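PDB 6GIE: 33-36 kDa outer membrane protein from Acinetobacter baumannii, which probably forms a beta-barrel channel of the porin type through the bacterial outer membrane. Local coordinates for residues 98-103 / 113-118; 137-142 / 153-158. All coordinates share one frame; numbering follows the deposited sequence.

Contact 1: residues 98-103 / 113-118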
loop_
_atom_site.group_PDB
_atom_site.type_symbol
_atom_site.label_atom_id
_atom_site.label_comp_id
_atom_site.label_asym_id
_atom_site.label_seq_id
_atom_site.Cartn_x
_atom_site.Cartn_y
_atom_site.Cartn_z
ATOM N N GLY A 98 -2.419 -13.563 5.769
ATOM C CA GLY A 98 -2.139 -13.353 4.384
ATOM C C GLY A 98 -0.646 -13.411 4.089
ATOM O O GLY A 98 0.212 -13.140 4.966
ATOM N N VAL A 99 -0.357 -13.738 2.841
ATOM C CA VAL A 99 0.965 -13.754 2.364
ATOM C C VAL A 99 0.888 -13.155 0.981
ATOM O O VAL A 99 -0.113 -13.325 0.270
ATOM C CB VAL A 99 1.507 -15.210 2.339
ATOM C CG1 VAL A 99 0.604 -16.124 1.513
ATOM C CG2 VAL A 99 2.959 -15.273 1.870
ATOM N N LYS A 100 1.982 -12.474 0.619
ATOM C CA LYS A 100 2.119 -11.694 -0.590
ATOM C C LYS A 100 3.594 -11.830 -1.085
ATOM O O LYS A 100 4.535 -11.911 -0.278
ATOM C CB LYS A 100 1.795 -10.185 -0.308
ATOM C CG LYS A 100 1.845 -9.327 -1.578
ATOM C CD LYS A 100 1.008 -8.021 -1.583
ATOM C CE LYS A 100 1.036 -7.388 -2.979
ATOM N NZ LYS A 100 -0.090 -6.464 -3.371
ATOM N N GLY A 101 3.786 -11.830 -2.410
ATOM C CA GLY A 101 5.103 -11.661 -3.011
ATOM C C GLY A 101 4.989 -10.672 -4.178
ATOM O O GLY A 101 3.940 -10.569 -4.778
ATOM N N GLU A 102 6.079 -9.953 -4.453
ATOM C CA GLU A 102 6.249 -9.109 -5.584
ATOM C C GLU A 102 7.581 -9.418 -6.226
ATOM O O GLU A 102 8.607 -9.557 -5.519
ATOM C CB GLU A 102 6.373 -7.661 -5.100
ATOM C CG GLU A 102 5.171 -7.166 -4.365
ATOM C CD GLU A 102 5.194 -5.627 -4.280
ATOM O OE1 GLU A 102 4.707 -4.899 -5.246
ATOM O OE2 GLU A 102 5.751 -5.164 -3.241
ATOM N N ALA A 103 7.562 -9.474 -7.546
ATOM C CA ALA A 103 8.748 -9.722 -8.346
ATOM C C ALA A 103 8.907 -8.582 -9.360
ATOM O O ALA A 103 7.968 -8.307 -10.093
ATOM C CB ALA A 103 8.578 -11.007 -9.106
ATOM N N TYR A 113 7.004 -6.850 -13.891
ATOM C CA TYR A 113 6.583 -6.896 -12.532
ATOM C C TYR A 113 5.447 -7.898 -12.430
ATOM O O TYR A 113 4.605 -7.953 -13.333
ATOM C CB TYR A 113 6.065 -5.539 -12.121
ATOM C CG TYR A 113 5.382 -5.528 -10.764
ATOM C CD1 TYR A 113 4.018 -5.777 -10.645
ATOM C CD2 TYR A 113 6.084 -5.224 -9.611
ATOM C CE1 TYR A 113 3.402 -5.782 -9.430
ATOM C CE2 TYR A 113 5.467 -5.234 -8.391
ATOM C CZ TYR A 113 4.106 -5.513 -8.317
ATOM O OH TYR A 113 3.429 -5.447 -7.091
ATOM N N ALA A 114 5.478 -8.730 -11.378
ATOM C CA ALA A 114 4.388 -9.634 -11.085
ATOM C C ALA A 114 4.119 -9.697 -9.608
ATOM O O ALA A 114 5.039 -9.477 -8.825
ATOM C CB ALA A 114 4.715 -10.963 -11.608
ATOM N N SER A 115 2.855 -9.918 -9.221
ATOM C CA SER A 115 2.534 -10.068 -7.812
ATOM C C SER A 115 1.535 -11.147 -7.605
ATOM O O SER A 115 0.760 -11.449 -8.470
ATOM C CB SER A 115 2.010 -8.777 -7.191
ATOM O OG SER A 115 0.571 -8.730 -7.239
ATOM N N ALA A 116 1.599 -11.724 -6.410
ATOM C CA ALA A 116 0.727 -12.802 -5.972
ATOM C C ALA A 116 0.444 -12.615 -4.460
ATOM O O ALA A 116 1.356 -12.236 -3.684
ATOM C CB ALA A 116 1.403 -14.155 -6.216
ATOM N N SER A 117 -0.818 -12.833 -4.077
ATOM C CA SER A 117 -1.204 -12.820 -2.701
ATOM C C SER A 117 -2.374 -13.712 -2.428
ATOM O O SER A 117 -3.165 -14.091 -3.353
ATOM C CB SER A 117 -1.516 -11.388 -2.246
ATOM O OG SER A 117 -2.256 -10.783 -3.234
ATOM N N TYR A 118 -2.431 -14.081 -1.139
ATOM C CA TYR A 118 -3.401 -15.013 -0.608
ATOM C C TYR A 118 -3.741 -14.596 0.820
ATOM O O TYR A 118 -2.840 -14.236 1.563
ATOM C CB TYR A 118 -2.839 -16.394 -0.555
ATOM C CG TYR A 118 -3.776 -17.364 0.144
ATOM C CD1 TYR A 118 -4.964 -17.750 -0.462
ATOM C CD2 TYR A 118 -3.471 -17.905 1.402
ATOM C CE1 TYR A 118 -5.833 -18.645 0.133
ATOM C CE2 TYR A 118 -4.344 -18.779 2.029
ATOM C CZ TYR A 118 -5.520 -19.148 1.383
ATOM O OH TYR A 118 -6.407 -20.039 1.956
#

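Contact 2: residues 137-142 / 153-158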
loop_
_atom_site.group_PDB
_atom_site.type_symbol
_atom_site.label_atom_id
_atom_site.label_comp_id
_atom_site.label_asym_id
_atom_site.label_seq_id
_atom_site.Cartn_x
_atom_site.Cartn_y
_atom_site.Cartn_z
ATOM N N TYR A 137 -7.519 -14.757 -3.313
ATOM C CA TYR A 137 -6.213 -14.565 -3.909
ATOM C C TYR A 137 -6.225 -13.545 -5.009
ATOM O O TYR A 137 -7.256 -13.284 -5.592
ATOM C CB TYR A 137 -5.680 -15.890 -4.428
ATOM C CG TYR A 137 -6.302 -16.457 -5.691
ATOM C CD1 TYR A 137 -5.782 -16.147 -6.933
ATOM C CD2 TYR A 137 -7.397 -17.322 -5.643
ATOM C CE1 TYR A 137 -6.336 -16.647 -8.083
ATOM C CE2 TYR A 137 -7.950 -17.853 -6.795
ATOM C CZ TYR A 137 -7.410 -17.514 -8.014
ATOM O OH TYR A 137 -7.953 -18.022 -9.182
ATOM N N ALA A 138 -5.048 -13.019 -5.299
ATOM C CA ALA A 138 -4.833 -12.072 -6.366
ATOM C C ALA A 138 -3.488 -12.338 -6.999
ATOM O O ALA A 138 -2.512 -12.730 -6.306
ATOM C CB ALA A 138 -4.872 -10.610 -5.864
ATOM N N LEU A 139 -3.473 -12.134 -8.324
ATOM C CA LEU A 139 -2.266 -12.085 -9.138
ATOM C C LEU A 139 -2.296 -10.834 -10.024
ATOM O O LEU A 139 -3.391 -10.423 -10.457
ATOM C CB LEU A 139 -2.250 -13.273 -10.096
ATOM C CG LEU A 139 -2.309 -14.634 -9.463
ATOM C CD1 LEU A 139 -2.484 -15.667 -10.553
ATOM C CD2 LEU A 139 -1.030 -14.871 -8.667
ATOM N N GLU A 140 -1.112 -10.278 -10.317
ATOM C CA GLU A 140 -0.972 -9.158 -11.203
ATOM C C GLU A 140 0.286 -9.363 -11.969
ATOM O O GLU A 140 1.266 -9.936 -11.474
ATOM C CB GLU A 140 -0.799 -7.787 -10.525
ATOM C CG GLU A 140 -1.696 -7.436 -9.374
ATOM C CD GLU A 140 -1.145 -6.229 -8.578
ATOM O OE1 GLU A 140 -0.149 -6.414 -7.813
ATOM O OE2 GLU A 140 -1.681 -5.094 -8.716
ATOM N N ALA A 141 0.267 -8.796 -13.175
ATOM C CA ALA A 141 1.443 -8.686 -13.986
ATOM C C ALA A 141 1.430 -7.279 -14.535
ATOM O O ALA A 141 0.384 -6.795 -14.909
ATOM C CB ALA A 141 1.376 -9.702 -15.156
ATOM N N GLY A 142 2.599 -6.688 -14.690
ATOM C CA GLY A 142 2.680 -5.489 -15.407
ATOM C C GLY A 142 4.035 -5.012 -15.770
ATOM O O GLY A 142 4.946 -5.783 -15.813
ATOM N N VAL A 153 -1.974 -5.096 -14.376
ATOM C CA VAL A 153 -3.319 -5.595 -14.521
ATOM C C VAL A 153 -3.335 -6.981 -13.891
ATOM O O VAL A 153 -2.330 -7.665 -13.903
ATOM C CB VAL A 153 -3.729 -5.745 -16.009
ATOM C CG1 VAL A 153 -3.817 -4.377 -16.682
ATOM C CG2 VAL A 153 -2.745 -6.638 -16.735
ATOM N N GLY A 154 -4.472 -7.407 -13.389
ATOM C CA GLY A 154 -4.514 -8.725 -12.807
ATOM C C GLY A 154 -5.905 -9.206 -12.590
ATOM O O GLY A 154 -6.831 -8.731 -13.231
ATOM N N TYR A 155 -6.051 -10.118 -11.639
ATOM C CA TYR A 155 -7.384 -10.531 -11.238
ATOM C C TYR A 155 -7.379 -11.131 -9.852
ATOM O O TYR A 155 -6.329 -11.415 -9.286
ATOM C CB TYR A 155 -8.000 -11.456 -12.268
ATOM C CG TYR A 155 -7.637 -12.863 -12.026
ATOM C CD1 TYR A 155 -6.331 -13.271 -12.163
ATOM C CD2 TYR A 155 -8.595 -13.784 -11.607
ATOM C CE1 TYR A 155 -5.968 -14.573 -11.876
ATOM C CE2 TYR A 155 -8.248 -15.079 -11.303
ATOM C CZ TYR A 155 -6.929 -15.481 -11.448
ATOM O OH TYR A 155 -6.554 -16.790 -11.173
ATOM N N THR A 156 -8.568 -11.237 -9.282
ATOM C CA THR A 156 -8.723 -11.748 -7.956
ATOM C C THR A 156 -10.009 -12.542 -7.867
ATOM O O THR A 156 -10.871 -12.441 -8.730
ATOM C CB THR A 156 -8.715 -10.641 -6.891
ATOM O OG1 THR A 156 -9.232 -11.170 -5.661
ATOM C CG2 THR A 156 -9.577 -9.507 -7.320
ATOM N N SER A 157 -10.109 -13.370 -6.839
ATOM C CA SER A 157 -11.173 -14.365 -6.786
ATOM C C SER A 157 -11.289 -14.963 -5.378
ATOM O O SER A 157 -10.395 -14.770 -4.543
ATOM C CB SER A 157 -10.869 -15.480 -7.801
ATOM O OG SER A 157 -11.921 -16.435 -7.862
ATOM N N VAL A 158 -12.373 -15.713 -5.156
ATOM C CA VAL A 158 -12.555 -16.563 -3.954
ATOM C C VAL A 158 -11.784 -17.886 -4.102
ATOM O O VAL A 158 -12.123 -18.736 -4.933
ATOM C CB VAL A 158 -14.047 -16.889 -3.688
ATOM C CG1 VAL A 158 -14.201 -17.783 -2.461
ATOM C CG2 VAL A 158 -14.852 -15.614 -3.499
#

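Contact 1: residues 98-103 / 113-118
Glu-102 and Tyr-113 meet through their polar ends: the phenol OH donates to OE1 of the carboxylate. The modelled OH to OE1 distance of 2.3 Å is too short to take literally, so the pairing is safer than its length. OE1 reaches the ring at its edge, in its plane, while the carboxylate itself stands nearly upright to the ring, the two planes 83° apart. Tyr-113 has CG anti to its backbone N (chi1 171°), which sends the ring alongside the neighbouring strand as far as Glu-102. Further along the same face, Lys-100 CG packs 4.0 Å from Ser-117 CB and 3.6 Å from the carbonyl O of Ala-116. On the other face Val-99 CG1 touches Tyr-118 CB at 4.0 Å, at the edge of the phenol ring.

Underneath, the strands run antiparallel at 173°. Backbone bonds join Val-99 to Tyr-118, Gly-101 to Ala-116 and Ala-103 to Ala-114 in both directions. Gly-101 N lies 2.8 Å from Ala-116 O. The return bond, from Ala-116 N to Gly-101 O, is longer at 3.1 Å. Beyond the pair, Asn-74 binds Glu-102 OE2, and Tyr-104 sets its ring edge-to-face with Tyr-113. Both carboxylate oxygens thus have a donor beside them, the phenol at a doubtful distance and the Asn-74 amide on OE2, which would hold the acid in place on the polar, inward-facing side of the barrel.

Contact 2: residues 137-142 / 153-158
This is an antiparallel strand pairing within the hairpin of strands 135-146 and 149-157, at the surface of the barrel wall. Tyr-137 and Tyr-155 stand on the outer face, their OH groups hydrogen-bonded to each other at 2.7 Å. The ring planes are almost perpendicular (88°), and Tyr-155 OH comes in at the edge of the Tyr-137 ring, in its plane. Both tyrosines place CG between backbone N and carbonyl carbon (chi1 74° and 87°), which raises the two rings off the strands together. Leu-139 runs beside Tyr-155, pointing the same way, with CD1 3.9 Å from CE1, and Ser-157 CB lies 3.9 Å from Tyr-137 CE2.

The carbonyl O of Tyr-137 takes two donors: Ser-157 N at 3.1 Å, and Thr-156 OG1 at 2.9 Å from well above the carbonyl plane. That second bond ties a side chain of the opposite face back to the main chain. At the non-hydrogen-bonded pair of Glu-140 with Gly-154, the CA atoms close to 3.9 Å. Leu-139, Ala-141, Val-153 and the two tyrosines outside, with Glu-140 and Thr-156 inside, give the two-faced strand pattern of an outer-membrane beta-barrel.

Overall arrangement
Contact 1 and contact 2 are successive hairpins of one barrel wall, their centres about 9 Å apart, with strands 112-121 and 135-146 as neighbours between them. The seam is held by main-chain bonds such as Gly-142 N to Tyr-113 O at 2.7 Å, and by a probable hydrogen bond from Ser-115 OG to Glu-140 OE1 at 2.5 Å. On the outer face Ala-116 CB packs against Leu-139 CD2 at 3.5 Å. Inside, Glu-140 also forms a salt bridge with Arg-194 of strand 190-200. Asn-74, Glu-102, Tyr-113, Ser-115, Glu-140 and Arg-194 thus make a run of polar groups across several strands on the barrel's inner face.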